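Local coordinates for ABC transporter, substrate-binding protein (Streptococcus pneumoniae, PDB 5G5Y), which captures short- and long-chain fructooligosaccharides, preferring tetrasaccharides and larger, and delivers them to the membrane components of an ABC importer, at residues His260-Gly265 with Glu280-Leu285. Sequence-based numbering, arbitrary orientation.
Sequences HDQKFG and ESYDVL. With ZN (zinc ion), chain G.
A tyrosine-to-backbone hydrogen bond, from Y282 to F264, joins two strands that do not pair directly in the four-stranded mixed sheet of this solute-binding protein. Strand 138-142 lies between them, bonded through its backbone to G265 on one side and to D283 and L285 on the other, and the Y282 side chain, which touches N142, spans the gap. Helix 252-260 ends in a Schellman motif whose C' residue, Q262, has positive phi and is part of the contact, and the chain then enters strand 264-269. With CG anti to its own carbonyl carbon (chi1 -72°), Y282 places its ring so that the hydroxyl OH lies 3.9 Å from Q262 CB. The Q262 side chain, extended beyond CG, passes the ring at a slant, CD 4.1 Å from Y282 CE1, its amide plane turned 75° from the ring. At the end of the same side chain, Q262 OE1 comes within 3.5 Å of S281 OG, a contact not counted as a hydrogen bond; the hydrogen-bond partner of that hydroxyl is D144. Y267 meets the Y282 ring edge-to-face. At the helix end, away from Y282, D261 OD1 binds a zinc ion at 2.0 Å, with H260 ND1 a longer ligand at 2.6 Å. The hydroxyl OH of the buried Y282 donates to F264 O at 2.6 Å, in the carbonyl plane and on a lone pair, with a C=O...OH angle of 135°.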
loop_
_atom_site.group_PDB
_atom_site.type_symbol
_atom_site.label_atom_id
_atom_site.label_comp_id
_atom_site.label_asym_id
_atom_site.label_seq_id
_atom_site.Cartn_x
_atom_site.Cartn_y
_atom_site.Cartn_z
ATOM N N HIS A 260 7.727 -20.908 -8.349
ATOM C CA HIS A 260 8.833 -21.636 -7.681
ATOM C C HIS A 260 9.534 -22.600 -8.656
ATOM O O HIS A 260 10.763 -22.712 -8.657
ATOM C CB HIS A 260 8.281 -22.393 -6.460
ATOM C CG HIS A 260 9.317 -23.145 -5.677
ATOM N ND1 HIS A 260 9.056 -24.361 -5.085
ATOM C CD2 HIS A 260 10.608 -22.853 -5.383
ATOM C CE1 HIS A 260 10.137 -24.783 -4.455
ATOM N NE2 HIS A 260 11.098 -23.894 -4.631
ATOM N N ASP A 261 8.751 -23.214 -9.551
ATOM C CA ASP A 261 9.284 -24.094 -10.599
ATOM C C ASP A 261 9.676 -23.387 -11.889
ATOM O O ASP A 261 9.982 -24.042 -12.878
ATOM C CB ASP A 261 8.297 -25.242 -10.870
ATOM C CG ASP A 261 7.999 -26.062 -9.619
ATOM O OD1 ASP A 261 8.905 -26.197 -8.763
ATOM O OD2 ASP A 261 6.855 -26.557 -9.455
ATOM N N GLN A 262 9.704 -22.048 -11.865
ATOM C CA GLN A 262 10.146 -21.212 -12.975
ATOM C C GLN A 262 9.443 -21.523 -14.296
ATOM O O GLN A 262 10.072 -21.615 -15.349
ATOM C CB GLN A 262 11.675 -21.243 -13.103
ATOM C CG GLN A 262 12.378 -20.914 -11.773
ATOM C CD GLN A 262 13.806 -20.413 -11.916
ATOM O OE1 GLN A 262 14.331 -20.287 -13.012
ATOM N NE2 GLN A 262 14.440 -20.119 -10.782
ATOM N N LYS A 263 8.134 -21.675 -14.222
ATOM C CA LYS A 263 7.324 -21.982 -15.414
ATOM C C LYS A 263 6.870 -20.738 -16.191
ATOM O O LYS A 263 6.378 -20.845 -17.332
ATOM C CB LYS A 263 6.121 -22.821 -15.004
ATOM C CG LYS A 263 6.475 -24.225 -14.497
ATOM C CD LYS A 263 6.889 -25.145 -15.647
ATOM C CE LYS A 263 7.442 -26.492 -15.181
ATOM N NZ LYS A 263 6.564 -27.136 -14.167
ATOM N N PHE A 264 7.064 -19.560 -15.596
ATOM C CA PHE A 264 6.528 -18.322 -16.146
ATOM C C PHE A 264 7.537 -17.626 -17.054
ATOM O O PHE A 264 8.736 -17.565 -16.748
ATOM C CB PHE A 264 6.135 -17.356 -15.028
ATOM C CG PHE A 264 4.995 -17.797 -14.155
ATOM C CD1 PHE A 264 3.926 -18.547 -14.627
ATOM C CD2 PHE A 264 4.959 -17.360 -12.831
ATOM C CE1 PHE A 264 2.871 -18.850 -13.806
ATOM C CE2 PHE A 264 3.910 -17.673 -12.004
ATOM C CZ PHE A 264 2.857 -18.424 -12.487
ATOM N N GLY A 265 7.053 -17.117 -18.189
ATOM C CA GLY A 265 7.854 -16.268 -19.037
ATOM C C GLY A 265 7.847 -14.830 -18.531
ATOM O O GLY A 265 8.905 -14.227 -18.321
ATOM N N GLU A 280 18.826 -14.693 -10.288
ATOM C CA GLU A 280 18.986 -13.816 -11.414
ATOM C C GLU A 280 18.273 -14.325 -12.683
ATOM O O GLU A 280 18.395 -13.717 -13.721
ATOM C CB GLU A 280 20.480 -13.607 -11.675
ATOM C CG GLU A 280 21.286 -13.147 -10.454
ATOM C CD GLU A 280 20.767 -11.861 -9.805
ATOM O OE1 GLU A 280 20.326 -10.940 -10.540
ATOM O OE2 GLU A 280 20.814 -11.767 -8.552
ATOM N N SER A 281 17.518 -15.410 -12.594
ATOM C CA SER A 281 16.779 -15.905 -13.771
ATOM C C SER A 281 15.679 -14.927 -14.232
ATOM O O SER A 281 15.365 -14.911 -15.420
ATOM C CB SER A 281 16.135 -17.264 -13.485
ATOM O OG SER A 281 17.118 -18.195 -13.070
ATOM N N TYR A 282 15.125 -14.138 -13.284
ATOM C CA TYR A 282 14.080 -13.137 -13.561
ATOM C C TYR A 282 14.563 -11.721 -13.254
ATOM O O TYR A 282 15.345 -11.496 -12.291
ATOM C CB TYR A 282 12.832 -13.443 -12.735
ATOM C CG TYR A 282 12.108 -14.648 -13.227
ATOM C CD1 TYR A 282 12.445 -15.917 -12.768
ATOM C CD2 TYR A 282 11.086 -14.534 -14.177
ATOM C CE1 TYR A 282 11.788 -17.043 -13.245
ATOM C CE2 TYR A 282 10.402 -15.655 -14.640
ATOM C CZ TYR A 282 10.766 -16.912 -14.175
ATOM O OH TYR A 282 10.112 -18.052 -14.639
ATOM N N ASP A 283 14.118 -10.773 -14.086
ATOM C CA ASP A 283 14.425 -9.370 -13.870
ATOM C C ASP A 283 13.219 -8.528 -14.304
ATOM O O ASP A 283 12.253 -9.064 -14.836
ATOM C CB ASP A 283 15.651 -8.971 -14.693
ATOM C CG ASP A 283 16.477 -7.872 -14.034
ATOM O OD1 ASP A 283 15.991 -7.174 -13.117
ATOM O OD2 ASP A 283 17.627 -7.699 -14.454
ATOM N N VAL A 284 13.312 -7.223 -14.072
ATOM C CA VAL A 284 12.262 -6.263 -14.404
ATOM C C VAL A 284 12.066 -6.179 -15.920
ATOM O O VAL A 284 13.028 -6.054 -16.687
ATOM C CB VAL A 284 12.570 -4.848 -13.880
ATOM C CG1 VAL A 284 11.386 -3.932 -14.146
ATOM C CG2 VAL A 284 12.916 -4.846 -12.389
ATOM N N LEU A 285 10.815 -6.303 -16.344
ATOM C CA LEU A 285 10.458 -6.063 -17.728
ATOM C C LEU A 285 10.438 -4.539 -17.874
ATOM O O LEU A 285 9.608 -3.886 -17.217
ATOM C CB LEU A 285 9.068 -6.639 -18.033
ATOM C CG LEU A 285 8.562 -6.452 -19.468
ATOM C CD1 LEU A 285 9.406 -7.258 -20.432
ATOM C CD2 LEU A 285 7.118 -6.842 -19.618
HETATM ZN ZN ZN G . 8.202 -26.015 -6.913
HETATM O O HOH W 1 5.930 -25.690 -6.405
#